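Local coordinates for G protein alpha subunit (Entamoeba histolytica, PDB 4FID) that probably acts as a membrane-signal transducer, binding GDP and GTP and hydrolysing GTP as the alpha subunit of a heterotrimeric G protein, at residues A[43-48]-A[142-147]; A[50-55]-A[114-119]. All coordinates share one frame; numbering follows the deposited sequence.

Contact 1 (A[43-48]-A[142-147]). With GDP (guanosine-5'-diphosphate), chain C.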
loop_
_atom_site.group_PDB
_atom_site.type_symbol
_atom_site.label_atom_id
_atom_site.label_comp_id
_atom_site.label_asym_id
_atom_site.label_seq_id
_atom_site.Cartn_x
_atom_site.Cartn_y
_atom_site.Cartn_z
ATOM N N SER A 43 7.196 -8.483 -16.621
ATOM C CA SER A 43 7.277 -9.891 -16.219
ATOM C C SER A 43 6.623 -10.160 -14.890
ATOM O O SER A 43 5.948 -11.170 -14.723
ATOM C CB SER A 43 8.709 -10.408 -16.219
ATOM O OG SER A 43 9.044 -10.860 -17.520
ATOM N N SER A 44 6.804 -9.252 -13.944
ATOM C CA SER A 44 6.244 -9.488 -12.631
ATOM C C SER A 44 4.736 -9.311 -12.695
ATOM O O SER A 44 3.995 -10.047 -12.041
ATOM C CB SER A 44 6.876 -8.591 -11.567
ATOM O OG SER A 44 6.287 -7.318 -11.582
ATOM N N ILE A 45 4.271 -8.362 -13.497
ATOM C CA ILE A 45 2.831 -8.201 -13.667
ATOM C C ILE A 45 2.228 -9.433 -14.335
ATOM O O ILE A 45 1.221 -9.983 -13.867
ATOM C CB ILE A 45 2.481 -6.956 -14.472
ATOM C CG1 ILE A 45 2.851 -5.705 -13.667
ATOM C CG2 ILE A 45 0.993 -6.973 -14.839
ATOM C CD1 ILE A 45 2.777 -4.430 -14.483
ATOM N N CYS A 46 2.860 -9.890 -15.408
ATOM C CA CYS A 46 2.371 -11.084 -16.081
ATOM C C CYS A 46 2.417 -12.310 -15.161
ATOM O O CYS A 46 1.492 -13.114 -15.138
ATOM C CB CYS A 46 3.112 -11.314 -17.406
ATOM S SG CYS A 46 2.716 -10.044 -18.660
ATOM N N SER A 47 3.483 -12.427 -14.386
ATOM C CA SER A 47 3.612 -13.493 -13.401
ATOM C C SER A 47 2.517 -13.446 -12.311
ATOM O O SER A 47 1.900 -14.475 -11.981
ATOM C CB SER A 47 5.002 -13.429 -12.762
ATOM O OG SER A 47 5.177 -14.476 -11.832
ATOM N N ASN A 48 2.303 -12.261 -11.741
ATOM C CA ASN A 48 1.253 -12.060 -10.740
ATOM C C ASN A 48 -0.150 -12.473 -11.220
ATOM O O ASN A 48 -0.977 -12.903 -10.416
ATOM C CB ASN A 48 1.202 -10.599 -10.291
ATOM C CG ASN A 48 2.393 -10.195 -9.480
ATOM O OD1 ASN A 48 3.185 -11.046 -9.073
ATOM N ND2 ASN A 48 2.540 -8.897 -9.231
ATOM N N ILE A 142 0.880 1.395 -10.382
ATOM C CA ILE A 142 0.258 1.780 -9.124
ATOM C C ILE A 142 -0.294 0.553 -8.412
ATOM O O ILE A 142 -0.131 0.400 -7.197
ATOM C CB ILE A 142 -0.920 2.772 -9.328
ATOM C CG1 ILE A 142 -0.414 4.161 -9.751
ATOM C CG2 ILE A 142 -1.830 2.821 -8.061
ATOM C CD1 ILE A 142 0.550 4.754 -8.784
ATOM N N HIS A 143 -0.933 -0.331 -9.177
ATOM C CA HIS A 143 -1.651 -1.460 -8.585
ATOM C C HIS A 143 -0.813 -2.707 -8.396
ATOM O O HIS A 143 -1.197 -3.614 -7.657
ATOM C CB HIS A 143 -2.877 -1.822 -9.416
ATOM C CG HIS A 143 -3.994 -0.852 -9.277
ATOM N ND1 HIS A 143 -4.111 0.270 -10.073
ATOM C CD2 HIS A 143 -5.054 -0.834 -8.437
ATOM C CE1 HIS A 143 -5.197 0.941 -9.725
ATOM N NE2 HIS A 143 -5.787 0.290 -8.738
ATOM N N ASN A 144 0.320 -2.778 -9.066
ATOM C CA ASN A 144 1.093 -4.000 -8.973
ATOM C C ASN A 144 1.960 -4.058 -7.736
ATOM O O ASN A 144 2.478 -3.051 -7.266
ATOM C CB ASN A 144 1.936 -4.239 -10.207
ATOM C CG ASN A 144 2.437 -5.657 -10.275
ATOM O OD1 ASN A 144 1.636 -6.590 -10.199
ATOM N ND2 ASN A 144 3.765 -5.841 -10.403
ATOM N N ARG A 145 2.118 -5.264 -7.214
ATOM C CA ARG A 145 2.965 -5.480 -6.060
ATOM C C ARG A 145 4.441 -5.544 -6.460
ATOM O O ARG A 145 4.827 -6.356 -7.306
ATOM C CB ARG A 145 2.520 -6.759 -5.346
ATOM C CG ARG A 145 1.001 -6.845 -5.202
ATOM C CD ARG A 145 0.583 -7.504 -3.896
ATOM N NE ARG A 145 0.153 -6.556 -2.866
ATOM C CZ ARG A 145 -0.048 -6.887 -1.592
ATOM N NH1 ARG A 145 0.148 -8.138 -1.193
ATOM N NH2 ARG A 145 -0.434 -5.969 -0.711
ATOM N N THR A 146 5.257 -4.667 -5.880
ATOM C CA THR A 146 6.713 -4.790 -6.002
ATOM C C THR A 146 7.389 -4.672 -4.643
ATOM O O THR A 146 6.869 -4.017 -3.738
ATOM C CB THR A 146 7.344 -3.741 -6.956
ATOM O OG1 THR A 146 6.888 -2.431 -6.601
ATOM C CG2 THR A 146 6.991 -4.036 -8.400
ATOM N N LYS A 147 8.548 -5.314 -4.512
ATOM C CA LYS A 147 9.364 -5.202 -3.310
ATOM C C LYS A 147 10.415 -4.115 -3.479
ATOM O O LYS A 147 11.403 -4.317 -4.181
ATOM C CB LYS A 147 10.081 -6.522 -3.034
ATOM C CG LYS A 147 9.170 -7.698 -2.780
ATOM C CD LYS A 147 9.984 -8.974 -2.658
ATOM C CE LYS A 147 9.094 -10.196 -2.517
ATOM N NZ LYS A 147 9.881 -11.455 -2.618
HETATM P PB GDP C . 5.793 -1.032 0.553
HETATM O O1B GDP C . 6.771 -1.105 -0.593
HETATM O O2B GDP C . 6.169 -2.062 1.591
HETATM O O3B GDP C . 5.891 0.353 1.144
HETATM O O3A GDP C . 4.261 -1.325 0.082
HETATM P PA GDP C . 3.751 -1.321 -1.465
HETATM O O1A GDP C . 3.594 0.088 -1.997
HETATM O O2A GDP C . 4.683 -2.120 -2.359
HETATM O "O5'" GDP C . 2.321 -2.078 -1.398
HETATM C "C5'" GDP C . 2.097 -3.259 -2.175
HETATM C "C4'" GDP C . 0.638 -3.399 -2.636
HETATM O "O4'" GDP C . -0.270 -2.628 -1.837
HETATM C "C3'" GDP C . 0.436 -2.972 -4.090
HETATM O "O3'" GDP C . -0.151 -4.057 -4.837
HETATM C "C2'" GDP C . -0.492 -1.767 -4.020
HETATM O "O2'" GDP C . -1.360 -1.699 -5.166
HETATM C "C1'" GDP C . -1.222 -1.985 -2.691
HETATM N N9 GDP C . -1.755 -0.722 -2.099
HETATM C C8 GDP C . -1.065 0.300 -1.547
HETATM N N7 GDP C . -1.902 1.280 -1.108
HETATM C C5 GDP C . -3.162 0.887 -1.376
HETATM C C6 GDP C . -4.531 1.434 -1.191
HETATM O O6 GDP C . -4.717 2.540 -0.652
HETATM N N1 GDP C . -5.572 0.713 -1.623
HETATM C C2 GDP C . -5.413 -0.494 -2.201
HETATM N N2 GDP C . -6.513 -1.171 -2.599
HETATM N N3 GDP C . -4.196 -1.063 -2.404
HETATM C C4 GDP C . -3.059 -0.432 -2.021
#
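Where the all-helical domain of a G-alpha subunit hands the chain back to the Ras-like domain, Asn144 of the linker is gripped by Ser44, Ile45 and Asn48 of the long helix 42-62. These three residues share one flank of the helix, so a single amide can meet all of them. The side chain of Asn144 leaves the main chain in the extended direction, CG opposite the backbone N, and so carries its amide to that flank. Its OD1 accepts a hydrogen bond from Asn48 ND2 at 2.7 Å, bent to 145° at the hydrogen. The bond lies close to the amide plane of Asn48 but is tilted from the Asn144 carbonyl plane, and the two amides are turned 39° apart. On the other branch, Asn144 ND2 makes only a weak bond to Ser44 OG, 3.2 Å away. Between these polar ends Ile45 CG1 rests on the amide, 3.4 Å from Asn144 CG. Asparagine suits this buried place because it offers both a donor and an acceptor to the helix, while Leu122 of helix 119-124 supplies apolar cover to Asn144, Ile45 and Asn48.

Arg145, the next residue, turns the other way, towards the nucleotide. Its chain bends at chi2 and chi3 and brings NE within 3.2 Å of the ribose O3' of GDP, which it binds at 148°; O4' lies at the guanidinium edge, in its plane. In this GDP-bound structure the chain is thus anchored to the helix at Asn144 and bound to the ribose at Arg145. An interdomain linker of this kind, passing into the first switch region at the arginine, is typical of G-alpha subunits.

Contact 2 (A[50-55]-A[114-119]). With GDP (guanosine-5'-diphosphate), chain C.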
loop_
_atom_site.group_PDB
_atom_site.type_symbol
_atom_site.label_atom_id
_atom_site.label_comp_id
_atom_site.label_asym_id
_atom_site.label_seq_id
_atom_site.Cartn_x
_atom_site.Cartn_y
_atom_site.Cartn_z
ATOM N N VAL A 50 -0.929 -14.985 -13.084
ATOM C CA VAL A 50 -1.048 -16.437 -12.945
ATOM C C VAL A 50 -0.953 -16.897 -11.489
ATOM O O VAL A 50 -1.789 -17.687 -11.022
ATOM C CB VAL A 50 -0.025 -17.190 -13.815
ATOM C CG1 VAL A 50 -0.091 -18.685 -13.542
ATOM C CG2 VAL A 50 -0.259 -16.901 -15.304
ATOM N N THR A 51 0.042 -16.396 -10.762
ATOM C CA THR A 51 0.243 -16.864 -9.393
ATOM C C THR A 51 -0.934 -16.511 -8.474
ATOM O O THR A 51 -1.343 -17.337 -7.664
ATOM C CB THR A 51 1.615 -16.428 -8.794
ATOM O OG1 THR A 51 1.626 -15.022 -8.511
ATOM C CG2 THR A 51 2.741 -16.761 -9.751
ATOM N N CYS A 52 -1.486 -15.303 -8.612
ATOM C CA CYS A 52 -2.677 -14.906 -7.849
ATOM C C CYS A 52 -3.868 -15.809 -8.122
ATOM O O CYS A 52 -4.694 -16.013 -7.239
ATOM C CB CYS A 52 -3.102 -13.475 -8.172
ATOM S SG CYS A 52 -2.130 -12.137 -7.431
HETATM N N MSE A 53 -3.970 -16.334 -9.345
HETATM C CA MSE A 53 -5.095 -17.192 -9.709
HETATM C C MSE A 53 -4.863 -18.634 -9.289
HETATM O O MSE A 53 -5.801 -19.313 -8.883
HETATM C CB MSE A 53 -5.433 -17.101 -11.205
HETATM C CG MSE A 53 -6.662 -17.955 -11.616
HETATM SE SE MSE A 53 -8.401 -17.539 -10.705
HETATM C CE MSE A 53 -8.884 -15.844 -11.546
ATOM N N ARG A 54 -3.617 -19.099 -9.374
ATOM C CA ARG A 54 -3.251 -20.391 -8.781
ATOM C C ARG A 54 -3.645 -20.394 -7.311
ATOM O O ARG A 54 -4.245 -21.351 -6.832
ATOM C CB ARG A 54 -1.750 -20.676 -8.916
ATOM C CG ARG A 54 -1.304 -21.006 -10.326
ATOM C CD ARG A 54 0.197 -21.190 -10.425
ATOM N NE ARG A 54 0.583 -21.571 -11.785
ATOM C CZ ARG A 54 1.834 -21.634 -12.244
ATOM N NH1 ARG A 54 2.869 -21.338 -11.459
ATOM N NH2 ARG A 54 2.049 -21.987 -13.505
ATOM N N THR A 55 -3.319 -19.308 -6.610
ATOM C CA THR A 55 -3.673 -19.128 -5.197
ATOM C C THR A 55 -5.159 -19.378 -4.939
ATOM O O THR A 55 -5.514 -20.117 -4.027
ATOM C CB THR A 55 -3.329 -17.689 -4.706
ATOM O OG1 THR A 55 -1.921 -17.467 -4.808
ATOM C CG2 THR A 55 -3.787 -17.452 -3.254
ATOM N N GLN A 114 -3.411 -15.598 2.025
ATOM C CA GLN A 114 -2.676 -14.394 1.677
ATOM C C GLN A 114 -2.788 -14.132 0.195
ATOM O O GLN A 114 -2.047 -14.705 -0.602
ATOM C CB GLN A 114 -1.208 -14.509 2.102
ATOM C CG GLN A 114 -1.000 -14.545 3.622
ATOM C CD GLN A 114 -1.262 -13.200 4.294
ATOM O OE1 GLN A 114 -0.745 -12.166 3.863
ATOM N NE2 GLN A 114 -2.057 -13.213 5.364
ATOM N N LEU A 115 -3.735 -13.275 -0.169
ATOM C CA LEU A 115 -3.903 -12.881 -1.557
ATOM C C LEU A 115 -3.483 -11.424 -1.773
ATOM O O LEU A 115 -4.044 -10.506 -1.173
ATOM C CB LEU A 115 -5.357 -13.065 -1.970
ATOM C CG LEU A 115 -5.630 -12.878 -3.459
ATOM C CD1 LEU A 115 -5.066 -14.066 -4.212
ATOM C CD2 LEU A 115 -7.123 -12.700 -3.726
ATOM N N PRO A 116 -2.489 -11.203 -2.637
ATOM C CA PRO A 116 -2.046 -9.830 -2.932
ATOM C C PRO A 116 -3.227 -8.907 -3.283
ATOM O O PRO A 116 -4.166 -9.332 -3.948
ATOM C CB PRO A 116 -1.118 -10.018 -4.141
ATOM C CG PRO A 116 -0.640 -11.447 -4.038
ATOM C CD PRO A 116 -1.796 -12.211 -3.462
ATOM N N ASP A 117 -3.183 -7.666 -2.819
ATOM C CA ASP A 117 -4.252 -6.687 -3.067
ATOM C C ASP A 117 -4.569 -6.489 -4.553
ATOM O O ASP A 117 -5.680 -6.087 -4.909
ATOM C CB ASP A 117 -3.879 -5.317 -2.470
ATOM C CG ASP A 117 -3.765 -5.337 -0.935
ATOM O OD1 ASP A 117 -3.455 -4.273 -0.345
ATOM O OD2 ASP A 117 -3.984 -6.404 -0.318
ATOM N N CYS A 118 -3.590 -6.752 -5.414
ATOM C CA CYS A 118 -3.717 -6.405 -6.817
ATOM C C CYS A 118 -4.474 -7.459 -7.638
ATOM O O CYS A 118 -4.635 -7.298 -8.859
ATOM C CB CYS A 118 -2.332 -6.185 -7.417
ATOM S SG CYS A 118 -1.312 -7.672 -7.375
ATOM N N ALA A 119 -4.940 -8.516 -6.972
ATOM C CA ALA A 119 -5.493 -9.678 -7.665
ATOM C C ALA A 119 -6.646 -9.335 -8.610
ATOM O O ALA A 119 -6.554 -9.565 -9.824
ATOM C CB ALA A 119 -5.909 -10.756 -6.681
HETATM P PB GDP C . 5.793 -1.032 0.553
HETATM O O1B GDP C . 6.771 -1.105 -0.593
HETATM O O2B GDP C . 6.169 -2.062 1.591
HETATM O O3B GDP C . 5.891 0.353 1.144
HETATM O O3A GDP C . 4.261 -1.325 0.082
HETATM P PA GDP C . 3.751 -1.321 -1.465
HETATM O O1A GDP C . 3.594 0.088 -1.997
HETATM O O2A GDP C . 4.683 -2.120 -2.359
HETATM O "O5'" GDP C . 2.321 -2.078 -1.398
HETATM C "C5'" GDP C . 2.097 -3.259 -2.175
HETATM C "C4'" GDP C . 0.638 -3.399 -2.636
HETATM O "O4'" GDP C . -0.270 -2.628 -1.837
HETATM C "C3'" GDP C . 0.436 -2.972 -4.090
HETATM O "O3'" GDP C . -0.151 -4.057 -4.837
HETATM C "C2'" GDP C . -0.492 -1.767 -4.020
HETATM O "O2'" GDP C . -1.360 -1.699 -5.166
HETATM C "C1'" GDP C . -1.222 -1.985 -2.691
HETATM N N9 GDP C . -1.755 -0.722 -2.099
HETATM C C8 GDP C . -1.065 0.300 -1.547
HETATM N N7 GDP C . -1.902 1.280 -1.108
HETATM C C5 GDP C . -3.162 0.887 -1.376
HETATM C C6 GDP C . -4.531 1.434 -1.191
HETATM O O6 GDP C . -4.717 2.540 -0.652
HETATM N N1 GDP C . -5.572 0.713 -1.623
HETATM C C2 GDP C . -5.413 -0.494 -2.201
HETATM N N2 GDP C . -6.513 -1.171 -2.599
HETATM N N3 GDP C . -4.196 -1.063 -2.404
HETATM C C4 GDP C . -3.059 -0.432 -2.021
#
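Cys52 of helix 42-62 points its thiol at the outer end of the Pro116 ring. SG lies 3.8 Å from Pro116 CG and is nearly as close to CB and CD, so sulfur meets the rigid CH2 groups broadly and not at a single atom. The same SG approaches the methyl of Ala119, with Ala119 CB 4.1 Å away. Sulfur sits beside the backbone N of its own residue, with SG anti to the carbonyl carbon (chi1 -77°), and this directs it between the proline and the alanine. Small side chains suit both positions, because the CA atoms of Cys52 and Ala119 are 5.9 Å apart. Phe123 of helix 119-124 also packs on Cys52.

One turn further along, Thr55 lays its methyl slantwise across the Leu115 branch, CG2 being 3.7 Å from Leu115 CD1. That CD1 also touches Cys52 O, at 3.6 Å. Threonine fits because its two branches divide the work: CG2 faces the leucine while OG1 bonds to Thr51 O, 2.9 Å away. The OG1 bond helps to hold the rotation about CA-CB, and with it the methyl's direction. Thr51 O also takes the helical bond from Thr55 N, and the two donors arrive from opposite faces of its carbonyl plane.

No hydrogen bond crosses between the segments; the contact is apolar. Pro116 opens a type I turn, closed by Ala119 N bonding to Pro116 O at 3.2 Å. Asp117, second in the turn, points away from the helix and forms a salt bridge with Lys237 of the Ras-like domain. A turn backed by the long helix 42-62 and bridged across the nucleotide cleft belongs to the G-alpha all-helical domain, where it faces the Ras-like domain.

Contacts 1 and 2 use successive parts of helix 42-62, and their centres are 10 Å apart. The helix thus backs two neighbouring loops on the same flank of the GDP cleft: the interdomain linker 144-147 and the turn 116-119. The loops also touch each other, as Pro116 and Cys118 pack against Arg145, while Asp117 OD1 forms a long, weak ion pair with Arg145 NH2 at 3.5 Å. Helix 119-124, which starts at the turn of contact 2, sends Leu122 to contact 1 and Phe123 to contact 2. Both loops line the ribose: Arg145 binds it, whereas Cys118 CB merely approaches GDP O3' at 4.0 Å.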